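Side-chain contacts in SusD-like carbohydrate binding protein BF1063 (Bacteroides fragilis NCTC 9343, PDB 3I4G), which probably binds carbohydrate at the outer membrane, helping to capture glycans for uptake: residues 42-45 with 50-53; 204-209 with 454-459. All blocks are in the same frame, centred on the assembly; numbering follows the deposited sequence. Where two conformers were deposited one is given.

How the contacts relate
Both contacts are buried in the same 513-residue model, each centred about 11 Å from the centre of the chain, yet they are independent: their centres lie about 19 Å apart and their nearest atoms about 7 Å, with no touch. They follow one another along the chain. Contact 1 closes a short loop onto the helix that follows it, only five residues on, whereas contact 2 joins segments 245 residues apart, in the N-terminal and C-terminal family regions. A bound EPE molecule, probably from the crystallisation liquor, lies about 3 Å from the side chain of Tyr-42, at the exposed end of contact 1.

Contact 1: residues 42-45 with 50-53; sequences YNPS and YHGM
The backbone of Asn-43 and the ring of Pro-44 lie over one face of the His-51 imidazole, where the loop after helix 21-33 folds back on the short, weakly bonded helix 50-54, which has a wider pi-type turn at 50-53. This is a local loop-to-helix packing in the N-terminal part of the SusD-like fold.

Two CH-pi contacts cover one face of the imidazole. Asn-43 CA stands 3.6 Å from the centroid of the His-51 ring and 20° off its normal; Pro-44 CD is 4.1 Å from the same centroid at 27°. Both carbons are displaced toward the rim, on the same face. With CG anti to the backbone N (chi1 -162°), the His-51 side chain is directed toward 42-44. Phe-73 meets the imidazole edge-to-face.

Apolar packing continues from the ring to the helix backbone. Pro-44 CB rests 3.6 Å from Gly-52 CA, and Pro-44 CG also approaches this carbon, at 3.8 Å. The two alpha carbons, Pro-44 CA and Gly-52 CA, come within 4.1 Å, so the chains meet here almost backbone to backbone. Phe-87 and Tyr-91 of helix 86-109 also pack on the proline.

Polar links run largely through third residues. Arg-67 bridges the two segments, with NH2 hydrogen-bonded to His-51 NE2 and NH1 to Tyr-42 O, while Ser-49 OG is hydrogen-bonded to the backbone N of both Ser-45 and Gly-52, and Glu-41 takes Ser-45 OG at OE1 and His-51 N at OE2. The other imidazole nitrogen, His-51 ND1, is buried with no partner in the model, and Pro-44 CD lies 3.7 Å from it.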
# COMPACT_ATOMS: atom_id res chain seq x y z
N TYR A 42 -15.13 -7.20 2.03
CA TYR A 42 -15.62 -6.06 2.81
C TYR A 42 -14.70 -5.72 3.95
O TYR A 42 -14.97 -4.80 4.73
CB TYR A 42 -17.03 -6.35 3.31
CG TYR A 42 -17.98 -6.54 2.15
CD1 TYR A 42 -18.42 -5.44 1.41
CD2 TYR A 42 -18.36 -7.81 1.72
CE1 TYR A 42 -19.28 -5.62 0.33
CE2 TYR A 42 -19.20 -7.97 0.63
CZ TYR A 42 -19.63 -6.87 -0.04
OH TYR A 42 -20.50 -7.01 -1.15
N ASN A 43 -13.54 -6.39 4.00
CA ASN A 43 -12.52 -6.20 5.00
C ASN A 43 -11.27 -6.88 4.47
O ASN A 43 -11.34 -7.63 3.49
CB ASN A 43 -12.98 -6.77 6.35
CG ASN A 43 -13.65 -8.08 6.21
OD1 ASN A 43 -13.03 -9.08 5.83
ND2 ASN A 43 -14.97 -8.08 6.45
N PRO A 44 -10.12 -6.64 5.10
CA PRO A 44 -8.90 -7.27 4.60
C PRO A 44 -8.92 -8.78 4.69
O PRO A 44 -9.39 -9.31 5.68
CB PRO A 44 -7.82 -6.72 5.54
CG PRO A 44 -8.35 -5.41 5.99
CD PRO A 44 -9.83 -5.68 6.18
N SER A 45 -8.41 -9.46 3.68
CA SER A 45 -8.14 -10.87 3.75
C SER A 45 -6.66 -11.16 3.86
O SER A 45 -6.26 -12.29 4.10
CB SER A 45 -8.71 -11.63 2.55
OG SER A 45 -8.13 -11.19 1.35
N TYR A 50 -6.83 -6.27 -1.73
CA TYR A 50 -7.13 -4.87 -2.10
C TYR A 50 -7.59 -4.07 -0.90
O TYR A 50 -7.25 -2.89 -0.77
CB TYR A 50 -8.07 -4.75 -3.32
CG TYR A 50 -9.53 -5.06 -3.15
CD1 TYR A 50 -10.37 -4.15 -2.54
CD2 TYR A 50 -10.10 -6.22 -3.63
CE1 TYR A 50 -11.70 -4.38 -2.42
CE2 TYR A 50 -11.46 -6.45 -3.49
CZ TYR A 50 -12.24 -5.54 -2.91
OH TYR A 50 -13.59 -5.83 -2.81
N HIS A 51 -8.40 -4.65 -0.03
CA HIS A 51 -8.83 -3.95 1.17
C HIS A 51 -7.72 -3.93 2.22
O HIS A 51 -7.60 -2.97 3.00
CB HIS A 51 -10.11 -4.57 1.74
CG HIS A 51 -10.87 -3.70 2.71
ND1 HIS A 51 -10.29 -2.97 3.72
CD2 HIS A 51 -12.19 -3.54 2.84
CE1 HIS A 51 -11.24 -2.36 4.42
NE2 HIS A 51 -12.41 -2.70 3.91
N GLY A 52 -6.85 -4.93 2.25
CA GLY A 52 -5.79 -4.95 3.22
C GLY A 52 -4.64 -4.03 2.93
O GLY A 52 -4.00 -3.53 3.87
N MSE A 53 -4.38 -3.79 1.64
CA MSE A 53 -3.28 -2.97 1.20
C MSE A 53 -3.73 -1.62 0.65
O MSE A 53 -3.62 -0.61 1.32
CB MSE A 53 -2.45 -3.74 0.16
CG MSE A 53 -1.20 -2.99 -0.39
SE MSE A 53 -0.05 -4.09 -1.42
CE MSE A 53 -1.22 -4.22 -2.99

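Contact 2: residues 204-209 with 454-459; sequences LGRTCM and RYWDIM
A buried helix-to-helix packing made by side chains joins 204-209, on helix 197-211, to 454-459, on helix 454-461, with Trp-456 reaching across to Arg-206 and Met-209. The backbones stay distant, the nearest alpha carbons, Met-209 CA and Asp-457 CA, being 10.0 Å apart. Trp-456 has CG anti to its own N (chi1 -173°), which sends the six-membered ring across to the other helix.

The aliphatic part of Arg-206 meets the far end of the indole: Arg-206 CB and CG are 3.7 and 3.8 Å from Trp-456 CH2, while CD lies over one ring face. Extended from CG to NE, the arginine carries its guanidinium above the same face but farther from it, the planes 24° apart. Arg-206 CZ remains 5.2 Å from the six-membered-ring centroid, at most a weak cation-pi attraction. Its stronger polar partner is Glu-389, salt-bridged through NE.

In the SusD fold, whose helical part is TPR-like, this indole links helices of the N- and C-terminal family regions. Helix 116-139 supplies further partners: Ser-138 OG holds Trp-456 NE1 by a hydrogen bond, and the Phe-134 ring meets the indole.

At the indole edge, in the ring plane, Arg-206 O lies 3.9 Å from Trp-456 CZ2. Met-209, a selenomethionine, also approaches the edge, crossing at about a right angle; its CE contact, 4.0 Å to Trp-456 CH2, is doubtful, resting on one of two deposited conformers.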
# COMPACT_ATOMS: atom_id res chain seq x y z
N LEU A 204 13.62 -6.72 3.70
CA LEU A 204 14.75 -6.49 4.61
C LEU A 204 14.98 -5.00 4.78
O LEU A 204 15.15 -4.51 5.91
CB LEU A 204 16.02 -7.15 4.08
CG LEU A 204 17.31 -6.93 4.83
CD1 LEU A 204 17.17 -7.42 6.28
CD2 LEU A 204 18.45 -7.64 4.13
N GLY A 205 15.07 -4.27 3.68
CA GLY A 205 15.24 -2.83 3.76
C GLY A 205 14.14 -2.14 4.52
O GLY A 205 14.43 -1.26 5.35
N ARG A 206 12.88 -2.49 4.29
CA ARG A 206 11.81 -1.88 5.05
C ARG A 206 11.92 -2.22 6.54
O ARG A 206 11.64 -1.37 7.40
CB ARG A 206 10.42 -2.34 4.55
CG ARG A 206 9.94 -1.82 3.21
CD ARG A 206 8.52 -2.27 3.01
NE ARG A 206 7.87 -1.69 1.84
CZ ARG A 206 6.60 -1.91 1.58
NH1 ARG A 206 5.90 -2.74 2.35
NH2 ARG A 206 6.04 -1.34 0.54
N THR A 207 12.32 -3.44 6.85
CA THR A 207 12.51 -3.85 8.26
C THR A 207 13.57 -2.97 8.90
O THR A 207 13.39 -2.45 10.01
CB THR A 207 12.90 -5.32 8.34
OG1 THR A 207 11.84 -6.11 7.82
CG2 THR A 207 13.19 -5.76 9.79
N CYS A 208 14.68 -2.76 8.21
CA CYS A 208 15.73 -1.92 8.76
C CYS A 208 15.27 -0.47 8.97
O CYS A 208 15.68 0.18 9.93
CB CYS A 208 16.97 -1.94 7.87
SG CYS A 208 17.85 -3.50 7.73
N MSE A 209 14.45 0.06 8.08
CA MSE A 209 13.96 1.43 8.28
C MSE A 209 13.07 1.48 9.54
O MSE A 209 13.07 2.47 10.25
CB MSE A 209 13.25 1.98 7.04
CG MSE A 209 14.16 2.14 5.80
SE MSE A 209 13.37 3.30 4.43
CE MSE A 209 11.63 2.53 4.37
N ARG A 454 1.21 4.71 2.37
CA ARG A 454 1.26 6.00 3.06
C ARG A 454 1.07 5.88 4.57
O ARG A 454 1.77 6.54 5.33
CB ARG A 454 0.20 6.94 2.50
CG ARG A 454 0.23 8.36 3.10
CD ARG A 454 1.49 9.13 2.85
NE ARG A 454 1.36 10.47 3.41
CZ ARG A 454 2.35 11.33 3.52
NH1 ARG A 454 3.56 10.99 3.12
NH2 ARG A 454 2.13 12.52 4.04
N TYR A 455 0.10 5.07 5.00
CA TYR A 455 -0.12 4.89 6.43
C TYR A 455 1.12 4.29 7.06
O TYR A 455 1.57 4.80 8.13
CB TYR A 455 -1.36 4.03 6.65
CG TYR A 455 -1.71 3.74 8.08
CD1 TYR A 455 -2.13 4.73 8.95
CD2 TYR A 455 -1.63 2.47 8.56
CE1 TYR A 455 -2.44 4.44 10.26
CE2 TYR A 455 -1.97 2.15 9.84
CZ TYR A 455 -2.39 3.14 10.70
OH TYR A 455 -2.73 2.83 11.99
N TRP A 456 1.68 3.25 6.47
CA TRP A 456 2.91 2.66 7.00
C TRP A 456 3.99 3.74 7.14
O TRP A 456 4.70 3.80 8.14
CB TRP A 456 3.35 1.52 6.08
CG TRP A 456 4.49 0.75 6.60
CD1 TRP A 456 4.43 -0.19 7.59
CD2 TRP A 456 5.87 0.85 6.21
NE1 TRP A 456 5.70 -0.67 7.87
CE2 TRP A 456 6.60 -0.04 7.03
CE3 TRP A 456 6.55 1.60 5.24
CZ2 TRP A 456 7.99 -0.20 6.92
CZ3 TRP A 456 7.91 1.41 5.12
CH2 TRP A 456 8.61 0.53 5.95
N ASP A 457 4.13 4.61 6.16
CA ASP A 457 5.15 5.65 6.23
C ASP A 457 4.88 6.69 7.32
O ASP A 457 5.78 7.02 8.09
CB ASP A 457 5.25 6.40 4.90
CG ASP A 457 5.94 5.62 3.79
OD1 ASP A 457 6.72 4.68 4.07
OD2 ASP A 457 5.73 6.03 2.62
N ILE A 458 3.66 7.23 7.40
CA ILE A 458 3.40 8.29 8.37
C ILE A 458 3.48 7.73 9.81
O ILE A 458 3.89 8.43 10.74
CB ILE A 458 2.11 9.07 8.12
CG1 ILE A 458 0.89 8.16 8.21
CG2 ILE A 458 2.18 9.75 6.75
CD1 ILE A 458 -0.46 8.92 7.95
N MSE A 459 3.19 6.46 9.97
CA MSE A 459 3.39 5.78 11.25
C MSE A 459 4.86 5.65 11.62
O MSE A 459 5.26 6.10 12.70
CB MSE A 459 2.70 4.42 11.20
CG MSE A 459 1.14 4.48 11.18
SE MSE A 459 0.30 4.81 12.86
CE MSE A 459 0.28 2.93 13.45